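Local coordinates for succinate dehydrogenase subunit A (Mycolicibacterium smegmatis, PDB 7D6V), which probably oxidises succinate as the FAD-bearing subunit of a mycobacterial succinate dehydrogenase, handing the electrons on to its iron-sulfur partner on their way to quinone, at residues A[99-102]-A[103-106]; A[134-137]-A[138-142]. All coordinates share one frame; numbering follows the deposited sequence.

Contact 1: A[99-102]-A[103-106]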
# COMPACT_ATOMS: atom_id res chain seq x y z
N TRP A 99 -20.92 7.43 -1.64
CA TRP A 99 -21.63 7.26 -0.38
C TRP A 99 -21.76 5.80 0.01
O TRP A 99 -21.62 5.44 1.18
CB TRP A 99 -23.01 7.91 -0.46
CG TRP A 99 -22.97 9.37 -0.21
CD1 TRP A 99 -22.12 10.04 0.60
CD2 TRP A 99 -23.83 10.35 -0.80
NE1 TRP A 99 -22.39 11.39 0.57
CE2 TRP A 99 -23.44 11.60 -0.29
CE3 TRP A 99 -24.89 10.30 -1.70
CZ2 TRP A 99 -24.06 12.79 -0.65
CZ3 TRP A 99 -25.51 11.47 -2.06
CH2 TRP A 99 -25.10 12.70 -1.53
N GLU A 100 -22.05 4.93 -0.96
CA GLU A 100 -22.17 3.51 -0.64
C GLU A 100 -20.81 2.86 -0.42
O GLU A 100 -20.76 1.75 0.13
CB GLU A 100 -22.95 2.77 -1.72
CG GLU A 100 -22.22 2.58 -3.03
CD GLU A 100 -23.14 2.13 -4.14
OE1 GLU A 100 -24.37 2.20 -3.96
OE2 GLU A 100 -22.63 1.70 -5.20
N LEU A 101 -19.72 3.50 -0.84
CA LEU A 101 -18.39 2.99 -0.50
C LEU A 101 -18.18 2.94 1.01
O LEU A 101 -17.57 1.99 1.52
CB LEU A 101 -17.31 3.84 -1.15
CG LEU A 101 -16.69 3.35 -2.45
CD1 LEU A 101 -15.63 4.33 -2.92
CD2 LEU A 101 -16.10 1.97 -2.27
N GLU A 102 -18.65 3.95 1.74
CA GLU A 102 -18.42 3.98 3.17
C GLU A 102 -19.44 3.17 3.96
O GLU A 102 -19.24 2.97 5.16
CB GLU A 102 -18.38 5.42 3.68
CG GLU A 102 -19.65 6.21 3.50
CD GLU A 102 -19.55 7.58 4.12
OE1 GLU A 102 -18.59 7.82 4.87
OE2 GLU A 102 -20.44 8.42 3.86
N THR A 103 -20.52 2.71 3.33
CA THR A 103 -21.32 1.66 3.94
C THR A 103 -20.62 0.32 3.90
O THR A 103 -21.02 -0.61 4.61
CB THR A 103 -22.68 1.55 3.24
OG1 THR A 103 -22.50 1.07 1.91
CG2 THR A 103 -23.36 2.89 3.21
N TYR A 104 -19.58 0.19 3.07
CA TYR A 104 -18.76 -1.01 3.03
C TYR A 104 -17.60 -0.97 4.02
O TYR A 104 -16.91 -1.98 4.18
CB TYR A 104 -18.19 -1.22 1.62
CG TYR A 104 -19.20 -1.28 0.50
CD1 TYR A 104 -18.81 -1.02 -0.80
CD2 TYR A 104 -20.52 -1.60 0.73
CE1 TYR A 104 -19.71 -1.07 -1.84
CE2 TYR A 104 -21.43 -1.66 -0.30
CZ TYR A 104 -21.02 -1.39 -1.58
OH TYR A 104 -21.92 -1.44 -2.61
N GLY A 105 -17.38 0.17 4.68
CA GLY A 105 -16.32 0.28 5.66
C GLY A 105 -15.22 1.26 5.31
O GLY A 105 -14.20 1.33 6.01
N ALA A 106 -15.40 2.02 4.23
CA ALA A 106 -14.40 3.00 3.83
C ALA A 106 -14.37 4.16 4.81
O ALA A 106 -15.41 4.62 5.29
CB ALA A 106 -14.68 3.51 2.42

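Contact 2: A[134-137]-A[138-142]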
# COMPACT_ATOMS: atom_id res chain seq x y z
N ASP A 134 -3.00 10.80 0.79
CA ASP A 134 -2.86 10.46 -0.62
C ASP A 134 -2.75 8.95 -0.72
O ASP A 134 -1.68 8.40 -1.00
CB ASP A 134 -1.64 11.17 -1.22
CG ASP A 134 -1.82 12.67 -1.32
OD1 ASP A 134 -2.97 13.13 -1.47
OD2 ASP A 134 -0.81 13.39 -1.25
N ARG A 135 -3.87 8.26 -0.49
CA ARG A 135 -3.97 6.82 -0.68
C ARG A 135 -5.37 6.41 -1.10
O ARG A 135 -5.85 5.34 -0.71
CB ARG A 135 -3.53 6.08 0.59
CG ARG A 135 -4.08 6.64 1.88
CD ARG A 135 -3.60 5.84 3.07
NE ARG A 135 -4.16 6.33 4.32
CZ ARG A 135 -3.69 7.38 4.99
NH1 ARG A 135 -4.26 7.76 6.12
NH2 ARG A 135 -2.63 8.04 4.53
N THR A 136 -6.07 7.27 -1.86
CA THR A 136 -7.48 7.05 -2.12
C THR A 136 -7.72 5.77 -2.90
O THR A 136 -8.69 5.04 -2.64
CB THR A 136 -8.06 8.25 -2.86
OG1 THR A 136 -7.61 9.46 -2.23
CG2 THR A 136 -9.57 8.22 -2.83
N GLY A 137 -6.86 5.47 -3.88
CA GLY A 137 -7.01 4.23 -4.63
C GLY A 137 -6.87 3.00 -3.75
O GLY A 137 -7.62 2.02 -3.91
N LEU A 138 -5.91 3.03 -2.83
CA LEU A 138 -5.76 1.93 -1.88
C LEU A 138 -7.01 1.76 -1.03
O LEU A 138 -7.47 0.63 -0.81
CB LEU A 138 -4.54 2.17 -0.99
CG LEU A 138 -4.32 1.16 0.13
CD1 LEU A 138 -3.86 -0.16 -0.43
CD2 LEU A 138 -3.33 1.70 1.15
N GLU A 139 -7.58 2.87 -0.55
CA GLU A 139 -8.80 2.79 0.24
C GLU A 139 -9.94 2.19 -0.56
O GLU A 139 -10.68 1.33 -0.07
CB GLU A 139 -9.17 4.18 0.75
CG GLU A 139 -10.44 4.24 1.60
CD GLU A 139 -10.23 3.72 3.00
OE1 GLU A 139 -10.99 2.83 3.43
OE2 GLU A 139 -9.30 4.19 3.68
N ILE A 140 -10.09 2.62 -1.82
CA ILE A 140 -11.17 2.12 -2.66
C ILE A 140 -11.03 0.61 -2.87
O ILE A 140 -11.99 -0.15 -2.70
CB ILE A 140 -11.19 2.87 -4.00
CG1 ILE A 140 -11.67 4.30 -3.80
CG2 ILE A 140 -12.08 2.16 -5.00
CD1 ILE A 140 -11.31 5.21 -4.93
N ILE A 141 -9.83 0.17 -3.25
CA ILE A 141 -9.65 -1.24 -3.58
C ILE A 141 -9.75 -2.11 -2.33
O ILE A 141 -10.31 -3.21 -2.37
CB ILE A 141 -8.34 -1.45 -4.35
CG1 ILE A 141 -8.32 -2.83 -5.02
CG2 ILE A 141 -7.13 -1.27 -3.45
CD1 ILE A 141 -7.28 -2.96 -6.10
N ARG A 142 -9.23 -1.63 -1.19
CA ARG A 142 -9.38 -2.37 0.06
C ARG A 142 -10.85 -2.51 0.43
O ARG A 142 -11.29 -3.59 0.83
CB ARG A 142 -8.64 -1.65 1.19
CG ARG A 142 -7.20 -2.04 1.36
CD ARG A 142 -7.00 -3.48 1.79
NE ARG A 142 -5.60 -3.83 1.62
CZ ARG A 142 -5.06 -4.16 0.46
NH1 ARG A 142 -5.81 -4.22 -0.63
NH2 ARG A 142 -3.77 -4.45 0.38

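Contact 1: A[99-102]-A[103-106]
Thr103 turns its hydroxyl back on the helix it follows: OG1 donates to Glu100 O at 2.6 Å, meeting that carbonyl at a C=O...donor angle of 121°, while Thr103 N adds a weak bond to the same oxygen. The torsion that allows it sets OG1 between the backbone N and the carbonyl carbon (chi1 67°), over the last turn. Thr103 also packs against Tyr129 of the iron-sulfur subunit.

Tyr104 comes next, and its ring lies flat across that same Glu100 O, which sits 3.2 Å above the ring plane and over its centre. Ring and Glu100 side chain run alongside each other in the same direction, the carboxylate and ring planes 32° apart, and Glu100 CG approaches Tyr104 OH to 4.1 Å. The Glu100 carboxylate is claimed by Arg22 and Arg97 through OE2. Tyr104 N bonds to Leu101 O at 3.1 Å.

Here the helix 84-102 ends in a Schellman motif. Gly105, with its positive phi, a backbone conformation that glycine adopts readily, reverses the chain, and its N makes a weak bond to Glu102 O at 3.4 Å.

Ala106 N then closes the wider loop with a weak bond to Leu101 O at 3.5 Å. The methyl of Ala106 points at the helix, where its CB meets Leu101 CB at 4.4 Å, the apolar pairing that accompanies this kind of cap.

Contact 2: A[134-137]-A[138-142]
With Thr136 CG2 anti to its own N, and Ile140 CG1 anti to its carbonyl carbon (chi1 -71°) and extended beyond, the threonine methyl and Ile140 CD1 end up 4.1 Å apart, one helical turn between them, the two side chains crossing at a slant. The same rotation of Thr136 sets OG1 beside the backbone N, where it hydrogen-bonds Gly52 O in a loop.

This is the first turn of the helix 136-159, with Arg135 at the N-cap. Three successive backbone bonds start it: Glu139 N to Arg135 O at 3.0 Å, Ile140 N to Thr136 O at 2.9 Å and Ile141 N to Gly137 O at 3.0 Å. Leu138 CB packs on Arg135 O at 3.4 Å, and farther up the helix Leu138 CD1 lies 4.3 Å above the centre of the Arg142 guanidinium.

Glu139 bends at chi2 (76°), which carries its carboxylate away from the turn; OE1 forms a salt bridge with Arg143 of the iron-sulfur subunit and a weak bond to Leu107 N. The side chain of Ile141 comes to about 5 Å from the bound FAD and touches Val48 in a loop, while Gly137 is backbone hydrogen-bonded with Ala50. The turn also lies against the end of helix 84-102, where Ala106, just past that helix, rests on Glu139.

In the fold
Contact 1 ends one helix and contact 2 begins the next long one, so the two show opposite helix ends inside the same FAD-binding domain. Their centres lie 12 Å apart and they meet directly: Leu101 CD1 packs on Ile140 CG1 at 4.1 Å, and Ala106 CA comes to 3.4 Å from Glu139 OE1. Contact 2 is buried and close to the flavin cofactor; contact 1 is partly buried and nearer the periphery of the chain. Mostly weak backbone bonds and a threonine hydroxyl hold the first, regular helical bonds the second. Both also face the iron-sulfur subunit, contact 1 by packing, contact 2 by packing and through the ion pair of Glu139 with Arg143 of that subunit.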